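Local atomic coordinates of aminotransferase class-III (Ochrobactrum anthropi, PDB entry 5GHG), a protein that probably transfers amino groups between amines and carbonyl compounds as an omega-transaminase, using a vitamin B6 cofactor held here in its pyridoxamine phosphate form. Residues 360-372 / 440-454. The protein carries 1 engineered substitution. Residues are numbered along the deposited sequence; the frame is centred on the assembly and turned at random.
Sequences KRLRELQDHPLVG and VSALEATLNDVQASL
His368 lies edge-on to Asn448 and face-on to Leu447, a compact example of how one imidazole can use NE2 to join a turn to a helix while ND1 braces the turn itself. NE2 donates to Asn448 OD1 (2.8 Å), which sits close to the ring plane, although the bond is bent (145°) and reaches the amide oxygen tilted from its carbonyl plane. ND1 accepts from the backbone N of Leu370 at 3.1 Å, a nearly straight bond; with ND1 as acceptor and NE2 as donor, both nitrogens are engaged and the ring's rotation is set. With CG anti to the backbone N (chi1 -165°), the ring is laid against helix 433-455, where Leu447 CB sits over one face in a CH-pi contact, 3.6 Å from the centroid; Pro369 CD lies near the rim of the opposite face. A phenylalanine in its place would probably keep some packing on Leu447 but leave Asn448 OD1 and the Leu370 N-H without their mates.

The contact belongs to the small C-terminal domain of a fold-type I aminotransferase, where helix 347-363 and the turns leading into edge strand 371-377 pack against the last long helix. On one flank of the histidine, Leu370 spreads its two methyls: CD1 meets Val450 CG1 at 3.8 Å, while CD2 lies against Gln451 OE1 and Leu454 CD1. On the other, Leu365 CD1 and Leu362 CD2 converge on a single methyl, Leu443 CD2, with Leu362 CD2 lying 3.6 Å from Leu443 CD2; Leu362 also rests on strand 380-385. Val371 CG2 touches Leu447 CD1 at 3.5 Å from the strand side. Arg361, bent at chi2 and chi3, curls past Val440 and presents the edge of its guanidinium to Ser441, NH2 to OG at 3.2 Å, while NH1 forms a salt bridge with Asp437, whose main-chain O is also hydrogen-bonded to Ser441 OG.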
loop_
_atom_site.group_PDB
_atom_site.type_symbol
_atom_site.label_atom_id
_atom_site.label_comp_id
_atom_site.label_asym_id
_atom_site.label_seq_id
_atom_site.Cartn_x
_atom_site.Cartn_y
_atom_site.Cartn_z
ATOM N N LYS B 360 -5.980 13.758 32.790
ATOM C CA LYS B 360 -6.608 14.388 33.958
ATOM C C LYS B 360 -7.540 15.516 33.538
ATOM O O LYS B 360 -8.691 15.580 33.993
ATOM C CB LYS B 360 -5.528 14.900 34.910
ATOM C CG LYS B 360 -6.046 15.669 36.124
ATOM C CD LYS B 360 -4.883 16.366 36.847
ATOM C CE LYS B 360 -5.343 17.068 38.129
ATOM N NZ LYS B 360 -5.772 16.092 39.184
ATOM N N ARG B 361 -7.074 16.411 32.659
ATOM C CA ARG B 361 -7.925 17.505 32.206
ATOM C C ARG B 361 -9.187 16.998 31.518
ATOM O O ARG B 361 -10.285 17.506 31.769
ATOM C CB ARG B 361 -7.140 18.448 31.276
ATOM C CG ARG B 361 -6.168 19.368 32.028
ATOM C CD ARG B 361 -6.940 20.462 32.780
ATOM N NE ARG B 361 -7.869 21.162 31.887
ATOM C CZ ARG B 361 -7.560 22.250 31.208
ATOM N NH1 ARG B 361 -6.351 22.780 31.348
ATOM N NH2 ARG B 361 -8.455 22.825 30.398
ATOM N N LEU B 362 -9.064 15.980 30.657
ATOM C CA LEU B 362 -10.246 15.472 29.981
ATOM C C LEU B 362 -11.243 14.871 30.967
ATOM O O LEU B 362 -12.458 15.004 30.797
ATOM C CB LEU B 362 -9.870 14.446 28.908
ATOM C CG LEU B 362 -9.290 14.978 27.596
ATOM C CD1 LEU B 362 -8.765 13.826 26.743
ATOM C CD2 LEU B 362 -10.311 15.795 26.804
ATOM N N ARG B 363 -10.748 14.185 31.993
ATOM C CA ARG B 363 -11.664 13.559 32.936
ATOM C C ARG B 363 -12.393 14.577 33.814
ATOM O O ARG B 363 -13.428 14.249 34.394
ATOM C CB ARG B 363 -10.912 12.523 33.771
ATOM C CG ARG B 363 -10.766 11.207 32.977
ATOM C CD ARG B 363 -9.819 10.235 33.622
ATOM N NE ARG B 363 -9.720 8.997 32.852
ATOM C CZ ARG B 363 -9.042 8.879 31.720
ATOM N NH1 ARG B 363 -8.420 9.947 31.229
ATOM N NH2 ARG B 363 -8.961 7.706 31.091
ATOM N N GLU B 364 -11.898 15.807 33.894
ATOM C CA GLU B 364 -12.643 16.854 34.579
ATOM C C GLU B 364 -13.960 17.176 33.882
ATOM O O GLU B 364 -14.809 17.836 34.483
ATOM C CB GLU B 364 -11.787 18.127 34.702
ATOM C CG GLU B 364 -10.550 17.933 35.559
ATOM C CD GLU B 364 -9.565 19.098 35.483
ATOM O OE1 GLU B 364 -9.831 20.074 34.760
ATOM O OE2 GLU B 364 -8.508 19.032 36.152
ATOM N N LEU B 365 -14.151 16.721 32.642
ATOM C CA LEU B 365 -15.389 16.932 31.919
ATOM C C LEU B 365 -16.363 15.763 32.034
ATOM O O LEU B 365 -17.412 15.800 31.406
ATOM C CB LEU B 365 -15.101 17.187 30.428
ATOM C CG LEU B 365 -14.014 18.197 30.111
ATOM C CD1 LEU B 365 -13.916 18.343 28.604
ATOM C CD2 LEU B 365 -14.264 19.532 30.797
ATOM N N GLN B 366 -16.018 14.732 32.812
ATOM C CA GLN B 366 -16.855 13.542 32.906
ATOM C C GLN B 366 -18.277 13.869 33.346
ATOM O O GLN B 366 -19.214 13.164 32.973
ATOM C CB GLN B 366 -16.248 12.548 33.907
ATOM C CG GLN B 366 -15.129 11.743 33.309
ATOM C CD GLN B 366 -14.450 10.869 34.335
ATOM O OE1 GLN B 366 -14.234 11.282 35.486
ATOM N NE2 GLN B 366 -14.108 9.655 33.923
ATOM N N ASP B 367 -18.444 14.897 34.174
ATOM C CA ASP B 367 -19.755 15.278 34.664
ATOM C C ASP B 367 -20.508 16.202 33.710
ATOM O O ASP B 367 -21.639 16.583 34.013
ATOM C CB ASP B 367 -19.626 15.936 36.040
ATOM C CG ASP B 367 -18.693 17.150 36.023
ATOM O OD1 ASP B 367 -17.948 17.342 35.014
ATOM O OD2 ASP B 367 -18.693 17.904 37.026
ATOM N N HIS B 368 -19.918 16.577 32.577
ATOM C CA HIS B 368 -20.654 17.389 31.620
ATOM C C HIS B 368 -21.899 16.640 31.149
ATOM O O HIS B 368 -21.849 15.427 30.920
ATOM C CB HIS B 368 -19.774 17.753 30.412
ATOM C CG HIS B 368 -20.339 18.852 29.571
ATOM N ND1 HIS B 368 -21.330 18.640 28.641
ATOM C CD2 HIS B 368 -20.082 20.188 29.551
ATOM C CE1 HIS B 368 -21.648 19.785 28.061
ATOM N NE2 HIS B 368 -20.905 20.741 28.599
ATOM N N PRO B 369 -23.025 17.335 30.945
ATOM C CA PRO B 369 -24.254 16.628 30.554
ATOM C C PRO B 369 -24.165 15.893 29.224
ATOM O O PRO B 369 -24.963 14.984 28.986
ATOM C CB PRO B 369 -25.306 17.747 30.494
ATOM C CG PRO B 369 -24.530 19.018 30.447
ATOM C CD PRO B 369 -23.262 18.760 31.206
ATOM N N LEU B 370 -23.217 16.244 28.357
ATOM C CA LEU B 370 -23.080 15.595 27.058
ATOM C C LEU B 370 -22.040 14.483 27.027
ATOM O O LEU B 370 -21.845 13.866 25.979
ATOM C CB LEU B 370 -22.726 16.633 25.994
ATOM C CG LEU B 370 -23.843 17.584 25.587
ATOM C CD1 LEU B 370 -23.333 18.527 24.505
ATOM C CD2 LEU B 370 -25.041 16.803 25.085
ATOM N N VAL B 371 -21.350 14.223 28.129
ATOM C CA VAL B 371 -20.207 13.311 28.111
ATOM C C VAL B 371 -20.662 11.972 28.719
ATOM O O VAL B 371 -20.985 11.899 29.906
ATOM C CB VAL B 371 -19.015 13.894 28.836
ATOM C CG1 VAL B 371 -17.924 12.824 29.024
ATOM C CG2 VAL B 371 -18.441 15.087 28.051
ATOM N N GLY B 372 -20.681 10.920 27.903
ATOM C CA GLY B 372 -21.023 9.603 28.398
ATOM C C GLY B 372 -19.837 8.901 29.024
ATOM O O GLY B 372 -19.973 8.247 30.061
ATOM N N VAL B 440 -8.033 21.241 25.482
ATOM C CA VAL B 440 -9.126 20.750 26.313
ATOM C C VAL B 440 -10.113 21.873 26.637
ATOM O O VAL B 440 -11.321 21.643 26.712
ATOM C CB VAL B 440 -8.597 20.076 27.581
ATOM C CG1 VAL B 440 -9.753 19.718 28.503
ATOM C CG2 VAL B 440 -7.794 18.812 27.217
ATOM N N SER B 441 -9.620 23.098 26.829
ATOM C CA SER B 441 -10.539 24.213 27.016
ATOM C C SER B 441 -11.416 24.429 25.781
ATOM O O SER B 441 -12.581 24.825 25.913
ATOM C CB SER B 441 -9.781 25.495 27.360
ATOM O OG SER B 441 -9.098 25.349 28.585
ATOM N N ALA B 442 -10.892 24.178 24.589
ATOM C CA ALA B 442 -11.726 24.289 23.393
ATOM C C ALA B 442 -12.809 23.207 23.372
ATOM O O ALA B 442 -13.939 23.448 22.923
ATOM C CB ALA B 442 -10.880 24.208 22.128
ATOM N N LEU B 443 -12.475 22.006 23.836
ATOM C CA LEU B 443 -13.483 20.968 23.933
ATOM C C LEU B 443 -14.560 21.338 24.948
ATOM O O LEU B 443 -15.751 21.174 24.687
ATOM C CB LEU B 443 -12.847 19.633 24.290
ATOM C CG LEU B 443 -13.828 18.494 24.549
ATOM C CD1 LEU B 443 -14.670 18.191 23.298
ATOM C CD2 LEU B 443 -13.087 17.268 25.044
ATOM N N GLU B 444 -14.155 21.827 26.119
ATOM C CA GLU B 444 -15.141 22.200 27.128
ATOM C C GLU B 444 -16.112 23.250 26.594
ATOM O O GLU B 444 -17.333 23.118 26.749
ATOM C CB GLU B 444 -14.449 22.714 28.388
ATOM C CG GLU B 444 -15.442 23.223 29.416
ATOM C CD GLU B 444 -14.784 23.577 30.741
ATOM O OE1 GLU B 444 -13.553 23.775 30.774
ATOM O OE2 GLU B 444 -15.513 23.635 31.746
ATOM N N ALA B 445 -15.578 24.306 25.968
ATOM C CA ALA B 445 -16.437 25.347 25.408
ATOM C C ALA B 445 -17.309 24.793 24.282
ATOM O O ALA B 445 -18.466 25.191 24.126
ATOM C CB ALA B 445 -15.585 26.514 24.910
ATOM N N THR B 446 -16.756 23.884 23.481
ATOM C CA THR B 446 -17.525 23.218 22.434
ATOM C C THR B 446 -18.727 22.479 23.016
ATOM O O THR B 446 -19.843 22.576 22.498
ATOM C CB THR B 446 -16.643 22.221 21.675
ATOM O OG1 THR B 446 -15.681 22.933 20.893
ATOM C CG2 THR B 446 -17.487 21.374 20.765
ATOM N N LEU B 447 -18.501 21.705 24.076
ATOM C CA LEU B 447 -19.601 20.940 24.654
ATOM C C LEU B 447 -20.669 21.873 25.234
ATOM O O LEU B 447 -21.860 21.588 25.129
ATOM C CB LEU B 447 -19.079 19.985 25.715
ATOM C CG LEU B 447 -18.141 18.925 25.130
ATOM C CD1 LEU B 447 -17.676 17.958 26.201
ATOM C CD2 LEU B 447 -18.809 18.181 23.995
ATOM N N ASN B 448 -20.253 22.991 25.832
ATOM C CA ASN B 448 -21.232 23.973 26.313
ATOM C C ASN B 448 -22.033 24.578 25.159
ATOM O O ASN B 448 -23.255 24.721 25.251
ATOM C CB ASN B 448 -20.532 25.052 27.125
ATOM C CG ASN B 448 -20.038 24.528 28.452
ATOM O OD1 ASN B 448 -20.525 23.500 28.934
ATOM N ND2 ASN B 448 -19.069 25.189 29.039
ATOM N N ASP B 449 -21.357 24.940 24.061
ATOM C CA ASP B 449 -22.053 25.467 22.889
ATOM C C ASP B 449 -23.068 24.461 22.350
ATOM O O ASP B 449 -24.207 24.823 22.032
ATOM C CB ASP B 449 -21.067 25.820 21.783
ATOM C CG ASP B 449 -20.353 27.140 22.029
ATOM O OD1 ASP B 449 -20.734 27.848 22.987
ATOM O OD2 ASP B 449 -19.406 27.460 21.240
ATOM N N VAL B 450 -22.655 23.205 22.193
ATOM C CA VAL B 450 -23.537 22.199 21.638
ATOM C C VAL B 450 -24.732 21.975 22.572
ATOM O O VAL B 450 -25.878 21.859 22.125
ATOM C CB VAL B 450 -22.773 20.883 21.384
ATOM C CG1 VAL B 450 -23.740 19.802 20.966
ATOM C CG2 VAL B 450 -21.709 21.090 20.291
ATOM N N GLN B 451 -24.470 21.902 23.873
ATOM C CA GLN B 451 -25.552 21.728 24.837
ATOM C C GLN B 451 -26.559 22.878 24.747
ATOM O O GLN B 451 -27.772 22.657 24.713
ATOM C CB GLN B 451 -24.976 21.613 26.242
ATOM C CG GLN B 451 -26.007 21.621 27.363
ATOM C CD GLN B 451 -26.878 20.373 27.377
ATOM O OE1 GLN B 451 -26.697 19.457 26.570
ATOM N NE2 GLN B 451 -27.827 20.326 28.308
ATOM N N ALA B 452 -26.062 24.112 24.673
ATOM C CA ALA B 452 -26.955 25.260 24.530
ATOM C C ALA B 452 -27.780 25.152 23.257
ATOM O O ALA B 452 -28.986 25.431 23.257
ATOM C CB ALA B 452 -26.153 26.554 24.544
ATOM N N SER B 453 -27.148 24.750 22.159
ATOM C CA SER B 453 -27.846 24.641 20.888
ATOM C C SER B 453 -28.935 23.570 20.946
ATOM O O SER B 453 -30.026 23.752 20.395
ATOM C CB SER B 453 -26.843 24.347 19.773
ATOM O OG SER B 453 -27.470 23.785 18.646
ATOM N N LEU B 454 -28.659 22.457 21.621
ATOM C CA LEU B 454 -29.648 21.397 21.734
ATOM C C LEU B 454 -30.878 21.857 22.526
ATOM O O LEU B 454 -32.002 21.516 22.170
ATOM C CB LEU B 454 -29.029 20.161 22.388
ATOM C CG LEU B 454 -27.954 19.464 21.546
ATOM C CD1 LEU B 454 -27.375 18.272 22.299
ATOM C CD2 LEU B 454 -28.520 19.018 20.222
#